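Local structure of cysteine synthase (Fusobacterium nucleatum subsp. nucleatum, 5Z5C) at residues B[71-81]-B[144-152]; B[151-162]-B[188-196]. The protein uses pyridoxal 5'-phosphate to produce hydrogen sulfide, probably from L-cysteine, and probably has cysteine synthase activity. One frame throughout, in Å; residues are numbered along the deposited sequence.

How the contacts relate
The two contacts follow one another along the chain; they neither nest nor cross. Strand 73-76 and the turn into helix 80-91 come first. The chain then passes through strands 96-101 and 120-122, and contact 1 closes this loop when residues 144-152 return beside strand 73-76. Gln151 and Phe152 belong to both contacts, so contact 2 opens where contact 1 ends. It closes after strand 182-186, when residues 188-196 pack on helix 155-163 and on the loop before it. A probable hydrogen bond from Asn154 ND2 to Pro149 O also joins the two. Together they tie the edge of one parallel sheet to the phosphate-binding turn of another, and both reach the cofactor.

Contact 1: B[71-81]-B[144-152]; sequences APIVEATSGNT and PDTYLPSQF. With PLP (pyridoxal-5'-phosphate), chain G.
The contact belongs to the edge of the three-stranded parallel sheet, where residues 144-152 run alongside strand 73-76 and form a single parallel bridge between Ile73 and Tyr147. Tyr147 N donates to Pro72 O at 2.9 Å, and Tyr147 O accepts from Val74 N at 3.0 Å. Strand 96-101 bonds to the other edge of strand 73-76.

Apolar groups fill in beside the bridge. Ile73 CG2 meets Pro149 CG at 3.7 Å, with the two side chains nearly perpendicular. Val74 CG2 touches the methyl CG2 of Thr146 at 3.7 Å, while Thr146 OG1 is hydrogen-bonded to the backbone O of Asn143.

Further along, Glu75 faces the loop. Its chain bends at chi2 (60°), which curls the carboxylate back toward its own backbone. Glu75 OE1 accepts from Ala76 N at 2.9 Å. Glu75 OE2 uses its syn lone pair for Gln151 N at 3.1 Å. Both oxygens of this buried group are thus held by backbone N-H groups, which fixes its rotation and probably stabilises its charge.

Gln151 places CG between its backbone N and carbonyl carbon (chi1 62°) and then runs out extended. Its amide reaches the start of helix 80-91. Thr81 comes from the opposite direction, and its OG1 donates to Gln151 OE1 at 2.9 Å, tilted 32° from the carbonyl plane.

Residues 77-81, Thr-Ser-Gly-Asn-Thr, are consistent with the asparagine loop of cysteine synthases. Thr77 makes an ST turn there, accepting from Gly79 N. Asn80, the first residue of the helix, faces the cofactor, and its ND2 is also hydrogen-bonded to Asp303 OD2. Asn80 ND2 donates to the phenolic oxygen O3 of PLP at 2.8 Å.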
# COMPACT_ATOMS: atom_id res chain seq x y z
N ALA B 71 -4.24 11.35 25.20
CA ALA B 71 -3.39 12.50 25.01
C ALA B 71 -3.20 12.85 23.52
O ALA B 71 -2.97 11.95 22.70
CB ALA B 71 -2.01 12.22 25.61
N PRO B 72 -3.27 14.15 23.17
CA PRO B 72 -3.00 14.50 21.79
C PRO B 72 -1.54 14.23 21.34
O PRO B 72 -0.59 14.52 22.07
CB PRO B 72 -3.29 16.00 21.74
CG PRO B 72 -3.05 16.48 23.13
CD PRO B 72 -3.55 15.35 23.99
N ILE B 73 -1.40 13.68 20.13
CA ILE B 73 -0.11 13.53 19.48
C ILE B 73 0.01 14.68 18.49
O ILE B 73 -0.86 14.90 17.64
CB ILE B 73 -0.01 12.19 18.75
CG1 ILE B 73 -0.24 11.02 19.74
CG2 ILE B 73 1.34 12.07 18.04
CD1 ILE B 73 -0.59 9.70 19.04
N VAL B 74 1.09 15.43 18.60
CA VAL B 74 1.25 16.66 17.85
C VAL B 74 2.60 16.68 17.13
O VAL B 74 3.60 16.42 17.75
CB VAL B 74 1.18 17.87 18.80
CG1 VAL B 74 1.23 19.17 17.99
CG2 VAL B 74 -0.08 17.80 19.65
N GLU B 75 2.60 17.05 15.85
CA GLU B 75 3.83 17.01 15.01
C GLU B 75 3.71 18.01 13.85
O GLU B 75 2.61 18.53 13.55
CB GLU B 75 4.10 15.57 14.53
CG GLU B 75 5.33 15.28 13.64
CD GLU B 75 6.65 15.64 14.30
OE1 GLU B 75 6.82 16.81 14.69
OE2 GLU B 75 7.51 14.75 14.44
N ALA B 76 4.86 18.35 13.27
CA ALA B 76 4.94 19.20 12.08
C ALA B 76 5.54 18.37 10.93
O ALA B 76 6.64 17.88 11.05
CB ALA B 76 5.81 20.42 12.36
N THR B 77 4.78 18.24 9.84
CA THR B 77 5.09 17.38 8.67
C THR B 77 3.93 17.54 7.66
O THR B 77 2.80 17.95 8.02
CB THR B 77 5.24 15.88 9.05
OG1 THR B 77 5.40 15.08 7.88
CG2 THR B 77 3.98 15.37 9.81
N SER B 78 4.24 17.29 6.40
CA SER B 78 3.24 17.14 5.32
C SER B 78 3.35 15.80 4.60
O SER B 78 2.60 15.56 3.66
CB SER B 78 3.39 18.29 4.31
OG SER B 78 4.70 18.33 3.78
N GLY B 79 4.23 14.90 5.07
CA GLY B 79 4.55 13.67 4.36
C GLY B 79 4.10 12.39 5.05
O GLY B 79 3.09 12.36 5.75
N ASN B 80 4.87 11.33 4.81
CA ASN B 80 4.62 9.98 5.37
C ASN B 80 4.58 9.90 6.92
O ASN B 80 3.93 9.03 7.48
CB ASN B 80 5.65 9.00 4.82
CG ASN B 80 5.35 8.55 3.40
OD1 ASN B 80 4.19 8.38 3.02
ND2 ASN B 80 6.40 8.34 2.60
N THR B 81 5.27 10.79 7.61
CA THR B 81 5.22 10.82 9.09
C THR B 81 3.85 11.26 9.63
O THR B 81 3.33 10.64 10.55
CB THR B 81 6.33 11.74 9.64
OG1 THR B 81 7.59 11.22 9.22
CG2 THR B 81 6.29 11.78 11.15
N PRO B 144 -0.21 20.16 28.76
CA PRO B 144 0.90 19.31 29.25
C PRO B 144 0.75 17.78 29.10
O PRO B 144 1.69 17.07 29.41
CB PRO B 144 1.01 19.67 30.73
CG PRO B 144 0.19 20.90 30.93
CD PRO B 144 -0.90 20.80 29.90
N ASP B 145 -0.39 17.26 28.65
CA ASP B 145 -0.49 15.82 28.29
C ASP B 145 0.03 15.51 26.88
O ASP B 145 0.17 14.33 26.52
CB ASP B 145 -1.94 15.34 28.42
CG ASP B 145 -2.47 15.50 29.83
OD1 ASP B 145 -1.69 15.93 30.71
OD2 ASP B 145 -3.67 15.20 30.06
N THR B 146 0.33 16.57 26.11
CA THR B 146 0.78 16.46 24.74
C THR B 146 1.98 15.52 24.59
O THR B 146 2.99 15.68 25.28
CB THR B 146 1.17 17.84 24.17
OG1 THR B 146 0.00 18.65 24.03
CG2 THR B 146 1.83 17.72 22.79
N TYR B 147 1.86 14.56 23.68
CA TYR B 147 3.07 13.89 23.19
C TYR B 147 3.57 14.48 21.87
O TYR B 147 2.80 14.62 20.91
CB TYR B 147 2.86 12.39 23.05
CG TYR B 147 4.12 11.64 22.76
CD1 TYR B 147 5.04 11.37 23.77
CD2 TYR B 147 4.42 11.21 21.47
CE1 TYR B 147 6.22 10.68 23.50
CE2 TYR B 147 5.60 10.52 21.19
CZ TYR B 147 6.49 10.26 22.21
OH TYR B 147 7.66 9.58 21.94
N LEU B 148 4.86 14.80 21.84
CA LEU B 148 5.56 15.33 20.67
C LEU B 148 6.45 14.22 20.13
O LEU B 148 7.37 13.83 20.80
CB LEU B 148 6.43 16.54 21.04
CG LEU B 148 5.70 17.84 21.38
CD1 LEU B 148 6.66 18.84 22.02
CD2 LEU B 148 5.05 18.44 20.13
N PRO B 149 6.13 13.67 18.96
CA PRO B 149 7.06 12.68 18.37
C PRO B 149 8.48 13.17 18.14
O PRO B 149 9.41 12.37 18.25
CB PRO B 149 6.39 12.33 17.04
CG PRO B 149 4.93 12.48 17.34
CD PRO B 149 4.85 13.70 18.22
N SER B 150 8.62 14.45 17.78
CA SER B 150 9.93 15.13 17.67
C SER B 150 10.85 14.35 16.71
O SER B 150 12.01 14.07 17.01
CB SER B 150 10.59 15.29 19.05
OG SER B 150 9.66 15.79 19.98
N GLN B 151 10.28 14.04 15.55
CA GLN B 151 10.81 13.05 14.61
C GLN B 151 12.26 13.36 14.25
O GLN B 151 13.06 12.46 14.20
CB GLN B 151 9.93 12.97 13.33
CG GLN B 151 9.86 14.28 12.52
CD GLN B 151 9.04 14.18 11.26
OE1 GLN B 151 9.19 13.22 10.48
NE2 GLN B 151 8.15 15.17 11.04
N PHE B 152 12.56 14.65 14.05
CA PHE B 152 13.90 15.10 13.69
C PHE B 152 14.98 15.00 14.80
O PHE B 152 16.17 15.09 14.51
CB PHE B 152 13.83 16.54 13.13
CG PHE B 152 13.19 16.64 11.77
CD1 PHE B 152 13.86 16.19 10.64
CD2 PHE B 152 11.94 17.20 11.62
CE1 PHE B 152 13.28 16.27 9.37
CE2 PHE B 152 11.35 17.29 10.36
CZ PHE B 152 12.03 16.82 9.24
N1 PLP G . 11.62 8.68 1.61
C2 PLP G . 10.33 8.89 1.93
C2A PLP G . 9.21 8.68 0.95
C3 PLP G . 10.00 9.35 3.30
O3 PLP G . 8.73 9.59 3.66
C4 PLP G . 11.10 9.57 4.26
C4A PLP G . 10.81 10.04 5.63
C5 PLP G . 12.47 9.30 3.79
C6 PLP G . 12.65 8.87 2.47
C5A PLP G . 13.64 9.51 4.73
O4P PLP G . 13.61 8.62 5.87
P PLP G . 14.13 9.08 7.33
O1P PLP G . 13.13 10.10 7.79
O2P PLP G . 14.17 7.79 8.12
O3P PLP G . 15.51 9.62 7.05

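Contact 2: B[151-162]-B[188-196]; sequences QFSNLYNSEAHY and GTGGTVMGI. With PLP (pyridoxal-5'-phosphate), chain G.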
# COMPACT_ATOMS: atom_id res chain seq x y z
N GLN B 151 10.28 14.04 15.55
CA GLN B 151 10.81 13.05 14.61
C GLN B 151 12.26 13.36 14.25
O GLN B 151 13.06 12.46 14.20
CB GLN B 151 9.93 12.97 13.33
CG GLN B 151 9.86 14.28 12.52
CD GLN B 151 9.04 14.18 11.26
OE1 GLN B 151 9.19 13.22 10.48
NE2 GLN B 151 8.15 15.17 11.04
N PHE B 152 12.56 14.65 14.05
CA PHE B 152 13.90 15.10 13.69
C PHE B 152 14.98 15.00 14.80
O PHE B 152 16.17 15.09 14.51
CB PHE B 152 13.83 16.54 13.13
CG PHE B 152 13.19 16.64 11.77
CD1 PHE B 152 13.86 16.19 10.64
CD2 PHE B 152 11.94 17.20 11.62
CE1 PHE B 152 13.28 16.27 9.37
CE2 PHE B 152 11.35 17.29 10.36
CZ PHE B 152 12.03 16.82 9.24
N SER B 153 14.57 14.80 16.06
CA SER B 153 15.51 14.65 17.19
C SER B 153 15.28 13.42 18.08
O SER B 153 16.11 13.16 18.94
CB SER B 153 15.41 15.90 18.09
OG SER B 153 14.07 16.16 18.48
N ASN B 154 14.18 12.69 17.92
CA ASN B 154 13.80 11.65 18.89
C ASN B 154 14.58 10.35 18.59
O ASN B 154 14.50 9.80 17.49
CB ASN B 154 12.25 11.45 18.84
CG ASN B 154 11.73 10.52 19.92
OD1 ASN B 154 12.50 9.78 20.54
ND2 ASN B 154 10.41 10.54 20.14
N LEU B 155 15.34 9.87 19.58
CA LEU B 155 16.08 8.59 19.46
C LEU B 155 15.23 7.34 19.20
O LEU B 155 15.72 6.35 18.64
CB LEU B 155 16.97 8.37 20.70
CG LEU B 155 18.30 9.16 20.74
CD1 LEU B 155 19.11 8.80 21.98
CD2 LEU B 155 19.13 8.93 19.49
N TYR B 156 13.98 7.38 19.64
CA TYR B 156 13.02 6.30 19.37
C TYR B 156 12.90 6.04 17.83
O TYR B 156 12.69 4.92 17.41
CB TYR B 156 11.64 6.64 19.94
CG TYR B 156 11.57 6.64 21.49
CD1 TYR B 156 12.71 6.53 22.27
CD2 TYR B 156 10.34 6.77 22.14
CE1 TYR B 156 12.64 6.54 23.66
CE2 TYR B 156 10.26 6.78 23.52
CZ TYR B 156 11.41 6.67 24.28
OH TYR B 156 11.32 6.68 25.65
N ASN B 157 13.04 7.10 17.04
CA ASN B 157 13.02 7.04 15.60
C ASN B 157 14.16 6.14 15.05
O ASN B 157 13.89 5.06 14.49
CB ASN B 157 13.05 8.45 15.04
CG ASN B 157 13.02 8.51 13.53
OD1 ASN B 157 13.11 7.49 12.86
ND2 ASN B 157 12.88 9.70 12.99
N SER B 158 15.41 6.53 15.25
CA SER B 158 16.52 5.70 14.84
C SER B 158 16.46 4.32 15.46
O SER B 158 16.77 3.33 14.78
CB SER B 158 17.91 6.37 15.10
OG SER B 158 18.14 6.61 16.48
N GLU B 159 16.05 4.24 16.72
CA GLU B 159 15.93 2.94 17.40
C GLU B 159 14.92 2.04 16.72
O GLU B 159 15.12 0.84 16.69
CB GLU B 159 15.47 3.07 18.86
CG GLU B 159 16.51 3.55 19.89
CD GLU B 159 15.88 3.94 21.22
OE1 GLU B 159 14.86 3.34 21.61
OE2 GLU B 159 16.39 4.88 21.87
N ALA B 160 13.80 2.61 16.27
CA ALA B 160 12.76 1.83 15.54
C ALA B 160 13.40 1.01 14.43
O ALA B 160 13.16 -0.19 14.31
CB ALA B 160 11.69 2.75 14.99
N HIS B 161 14.30 1.65 13.69
CA HIS B 161 14.93 1.03 12.54
C HIS B 161 16.10 0.13 12.91
O HIS B 161 16.36 -0.84 12.21
CB HIS B 161 15.32 2.09 11.50
CG HIS B 161 14.15 2.87 11.01
ND1 HIS B 161 12.97 2.27 10.62
CD2 HIS B 161 13.94 4.20 10.90
CE1 HIS B 161 12.11 3.20 10.26
NE2 HIS B 161 12.67 4.39 10.43
N TYR B 162 16.75 0.42 14.04
CA TYR B 162 17.71 -0.53 14.62
C TYR B 162 17.06 -1.87 15.02
O TYR B 162 17.60 -2.93 14.70
CB TYR B 162 18.48 0.10 15.83
CG TYR B 162 19.38 -0.87 16.55
CD1 TYR B 162 20.66 -1.14 16.09
CD2 TYR B 162 18.95 -1.52 17.71
CE1 TYR B 162 21.49 -2.04 16.74
CE2 TYR B 162 19.78 -2.42 18.37
CZ TYR B 162 21.04 -2.67 17.88
OH TYR B 162 21.87 -3.56 18.53
N GLY B 188 15.82 12.02 5.60
CA GLY B 188 14.82 13.00 5.98
C GLY B 188 15.00 13.36 7.44
O GLY B 188 15.64 14.38 7.77
N THR B 189 14.46 12.54 8.33
CA THR B 189 14.81 12.61 9.74
C THR B 189 16.21 12.01 10.02
O THR B 189 16.86 12.37 11.00
CB THR B 189 13.78 11.91 10.64
OG1 THR B 189 13.83 10.49 10.46
CG2 THR B 189 12.35 12.42 10.35
N GLY B 190 16.65 11.09 9.18
CA GLY B 190 17.87 10.36 9.40
C GLY B 190 17.68 9.09 10.19
O GLY B 190 18.63 8.33 10.36
N GLY B 191 16.44 8.81 10.60
CA GLY B 191 16.20 7.65 11.43
C GLY B 191 16.53 6.37 10.70
O GLY B 191 17.02 5.44 11.31
N THR B 192 16.27 6.33 9.40
CA THR B 192 16.54 5.14 8.62
C THR B 192 18.04 4.81 8.52
O THR B 192 18.48 3.71 8.86
CB THR B 192 15.88 5.26 7.22
OG1 THR B 192 14.46 5.30 7.39
CG2 THR B 192 16.28 4.07 6.32
N VAL B 193 18.82 5.77 8.05
CA VAL B 193 20.25 5.49 7.88
C VAL B 193 20.99 5.22 9.20
O VAL B 193 21.77 4.27 9.27
CB VAL B 193 20.95 6.61 7.07
CG1 VAL B 193 21.18 7.87 7.90
CG2 VAL B 193 22.24 6.12 6.46
N MET B 194 20.69 5.98 10.24
CA MET B 194 21.31 5.82 11.56
C MET B 194 20.96 4.49 12.21
O MET B 194 21.82 3.80 12.71
CB MET B 194 20.89 6.96 12.51
CG MET B 194 21.37 8.35 12.10
SD MET B 194 23.17 8.56 12.06
CE MET B 194 23.64 7.77 13.60
N GLY B 195 19.68 4.13 12.21
CA GLY B 195 19.23 2.90 12.85
C GLY B 195 19.71 1.65 12.16
O GLY B 195 20.17 0.71 12.82
N ILE B 196 19.56 1.61 10.82
CA ILE B 196 19.96 0.48 10.02
C ILE B 196 21.49 0.35 10.07
O ILE B 196 22.03 -0.77 10.18
CB ILE B 196 19.50 0.61 8.54
CG1 ILE B 196 17.98 0.55 8.49
CG2 ILE B 196 20.11 -0.49 7.70
CD1 ILE B 196 17.43 0.91 7.12
N1 PLP G . 11.62 8.68 1.61
C2 PLP G . 10.33 8.89 1.93
C2A PLP G . 9.21 8.68 0.95
C3 PLP G . 10.00 9.35 3.30
O3 PLP G . 8.73 9.59 3.66
C4 PLP G . 11.10 9.57 4.26
C4A PLP G . 10.81 10.04 5.63
C5 PLP G . 12.47 9.30 3.79
C6 PLP G . 12.65 8.87 2.47
C5A PLP G . 13.64 9.51 4.73
O4P PLP G . 13.61 8.62 5.87
P PLP G . 14.13 9.08 7.33
O1P PLP G . 13.13 10.10 7.79
O2P PLP G . 14.17 7.79 8.12
O3P PLP G . 15.51 9.62 7.05
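Asn157 swings CG away from its backbone N (chi1 -179°), and Thr189 sets OG1 between its backbone N and carbonyl carbon (chi1 70°). These torsions bring the amide of Asn157 to the Thr189 hydroxyl. Asn157 ND2 donates to Thr189 OG1 at 2.8 Å and to Gln151 O at 3.0 Å. Thr189 OG1 also accepts from Gly191 N at 3.1 Å, an ST turn, and donates to PLP O1P at 2.8 Å. Asn157 is thus a second-shell residue that positions Thr189, which binds the phosphate. The backbone N atoms of Gly188, Thr189, Gly190 and Thr192 and the hydroxyl of Thr192 complete this part of the phosphate-binding site, at the N-terminal end of helix 191-196.

Phe152 meets the same turn. Thr189 CG2 lies over one ring face, near the rim. Gly188 O meets the ring edge, 3.4 Å from Phe152 CE1.

The segments 155-162 and 191-196 of the two helices cross at -56°, their axes approaching to 6.9 Å. Gly191 and Gly195 permit this closeness. Gly195 CA makes a CA-H...O contact with Ser158 O at 3.2 Å. His161 fits as a knob among Gly191, Thr192, Gly195 and Ile196, and His161 CD2, at the ring edge, lies 3.3 Å from Gly191 O.

Around the pair, helix 50-57 brings Met53 against Asn157 and His161, while Ile196 packs on helix 165-172 and on Phe183 of strand 182-186.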